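Local coordinates for protein peptidyl-prolyl cis-trans isomerase ([Pseudomonas syringae] pv. tomato str. DC3000, PDB 5XB0) that probably catalyses the cis-trans isomerisation of peptide bonds preceding proline in proteins, this chain being the piece that carries its FKBP-type domain, at residues A[15-20]-A[32-37]. Sequence-based numbering, arbitrary orientation.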
loop_
_atom_site.group_PDB
_atom_site.type_symbol
_atom_site.label_atom_id
_atom_site.label_comp_id
_atom_site.label_asym_id
_atom_site.label_seq_id
_atom_site.Cartn_x
_atom_site.Cartn_y
_atom_site.Cartn_z
ATOM N N THR A 15 4.981 6.484 -14.630
ATOM C CA THR A 15 6.060 5.625 -15.124
ATOM C C THR A 15 6.554 4.701 -14.013
ATOM O O THR A 15 6.910 3.552 -14.274
ATOM C CB THR A 15 7.256 6.427 -15.711
ATOM O OG1 THR A 15 7.847 7.258 -14.707
ATOM C CG2 THR A 15 6.801 7.292 -16.853
ATOM N N PHE A 16 6.551 5.183 -12.775
ATOM C CA PHE A 16 6.888 4.305 -11.657
ATOM C C PHE A 16 5.886 3.155 -11.567
ATOM O O PHE A 16 6.271 1.981 -11.456
ATOM C CB PHE A 16 6.918 5.082 -10.336
ATOM C CG PHE A 16 7.261 4.228 -9.142
ATOM C CD1 PHE A 16 8.578 3.903 -8.860
ATOM C CD2 PHE A 16 6.265 3.737 -8.313
ATOM C CE1 PHE A 16 8.893 3.116 -7.766
ATOM C CE2 PHE A 16 6.571 2.947 -7.234
ATOM C CZ PHE A 16 7.885 2.633 -6.952
ATOM N N MET A 17 4.599 3.489 -11.599
ATOM C CA MET A 17 3.567 2.471 -11.478
ATOM C C MET A 17 3.608 1.494 -12.644
ATOM O O MET A 17 3.476 0.294 -12.441
ATOM C CB MET A 17 2.174 3.108 -11.377
ATOM C CG MET A 17 1.923 3.883 -10.089
ATOM S SD MET A 17 2.118 2.916 -8.569
ATOM C CE MET A 17 0.831 1.674 -8.759
ATOM N N ALA A 18 3.814 1.991 -13.859
ATOM C CA ALA A 18 3.837 1.101 -15.012
ATOM C C ALA A 18 5.022 0.139 -14.939
ATOM O O ALA A 18 4.918 -1.016 -15.364
ATOM C CB ALA A 18 3.878 1.894 -16.306
ATOM N N GLY A 19 6.142 0.631 -14.420
ATOM C CA GLY A 19 7.343 -0.171 -14.289
ATOM C C GLY A 19 7.081 -1.306 -13.316
ATOM O O GLY A 19 7.404 -2.462 -13.594
ATOM N N GLU A 20 6.473 -0.979 -12.181
ATOM C CA GLU A 20 6.191 -2.004 -11.169
ATOM C C GLU A 20 5.184 -3.026 -11.698
ATOM O O GLU A 20 5.293 -4.223 -11.413
ATOM C CB GLU A 20 5.679 -1.372 -9.871
ATOM C CG GLU A 20 6.698 -0.463 -9.159
ATOM C CD GLU A 20 7.956 -1.198 -8.740
ATOM O OE1 GLU A 20 7.820 -2.286 -8.130
ATOM O OE2 GLU A 20 9.071 -0.695 -9.040
ATOM N N GLY A 32 -5.885 -0.215 -9.220
ATOM C CA GLY A 32 -4.497 -0.004 -9.598
ATOM C C GLY A 32 -3.440 -0.425 -8.583
ATOM O O GLY A 32 -2.253 -0.212 -8.821
ATOM N N ILE A 33 -3.849 -1.016 -7.468
ATOM C CA ILE A 33 -2.885 -1.514 -6.488
ATOM C C ILE A 33 -2.173 -2.735 -7.062
ATOM O O ILE A 33 -2.814 -3.621 -7.641
ATOM C CB ILE A 33 -3.552 -1.873 -5.129
ATOM C CG1 ILE A 33 -3.903 -0.609 -4.343
ATOM C CG2 ILE A 33 -2.595 -2.690 -4.254
ATOM C CD1 ILE A 33 -5.076 0.166 -4.862
ATOM N N LEU A 34 -0.850 -2.775 -6.913
ATOM C CA LEU A 34 -0.037 -3.862 -7.449
ATOM C C LEU A 34 0.521 -4.722 -6.332
ATOM O O LEU A 34 1.176 -4.217 -5.426
ATOM C CB LEU A 34 1.113 -3.310 -8.284
ATOM C CG LEU A 34 0.724 -2.287 -9.348
ATOM C CD1 LEU A 34 1.964 -1.612 -9.942
ATOM C CD2 LEU A 34 -0.097 -2.948 -10.451
ATOM N N MET A 35 0.286 -6.024 -6.420
ATOM C CA MET A 35 0.672 -6.935 -5.361
ATOM C C MET A 35 1.695 -7.947 -5.845
ATOM O O MET A 35 1.574 -8.523 -6.943
ATOM C CB MET A 35 -0.567 -7.663 -4.817
ATOM C CG MET A 35 -0.294 -8.602 -3.646
ATOM S SD MET A 35 0.202 -10.274 -4.123
ATOM C CE MET A 35 -1.378 -10.962 -4.608
ATOM N N THR A 36 2.698 -8.174 -5.012
ATOM C CA THR A 36 3.626 -9.278 -5.200
ATOM C C THR A 36 3.600 -10.139 -3.944
ATOM O O THR A 36 3.711 -9.612 -2.844
ATOM C CB THR A 36 5.055 -8.784 -5.451
ATOM O OG1 THR A 36 5.052 -7.796 -6.492
ATOM C CG2 THR A 36 5.957 -9.952 -5.857
ATOM N N GLU A 37 3.457 -11.453 -4.094
ATOM C CA GLU A 37 3.375 -12.315 -2.921
ATOM C C GLU A 37 4.743 -12.813 -2.513
ATOM O O GLU A 37 5.420 -13.495 -3.284
ATOM C CB GLU A 37 2.445 -13.496 -3.191
ATOM C CG GLU A 37 2.283 -14.447 -2.028
ATOM C CD GLU A 37 1.039 -15.302 -2.180
ATOM O OE1 GLU A 37 1.167 -16.423 -2.719
ATOM O OE2 GLU A 37 -0.062 -14.838 -1.803
#
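L34, the first residue of strand 34-37, meets the end of helix 6-21 chiefly through one methyl group, CD1, a compact example of how a helix is laid against a sheet by apolar contact. This methyl reaches in among M17 and E20, one helical turn apart, and approaches both backbone and side chain there. M17 O is 3.5 Å from L34 CD1, and M17 CE lies 3.7 Å from L34 CD1. The methylene CB of E20 is also 3.7 Å from L34 CD1. The approach to the M17 carbonyl is a van der Waals touch by a methyl group, with no donor of segment 32-37 involved.

M17 makes the larger helix-side contribution, with the tip of a folded chain. CG sits anti to the carbonyl carbon (chi1 -68°), and further bends at chi2 and chi3 swing SD and CE out to the strand, where the M17 and L34 side chains cross at a slant. CE also touches the loop just before the strand, with M17 CE 3.6 Å from G32 O. Outside the two segments M17 also touches V100 and P121.

E20 divides its roles along its length. CB belongs to the apolar patch, while CG lies over one face of the F16 ring, 3.9 Å above its plane and toward the rim. With the chain bent at chi2 (-61°), the carboxylate turns away from L34 to salt bridges with K23 and R98, so its charge is probably well compensated despite burial.

Since L34 pairs through its backbone with V100 and R98 lies on the same strand 96-101, apolar packing and a salt bridge join the helix to two paired strands: a helix near the start of this fragment, packed on the antiparallel sheet of an FKBP-type domain.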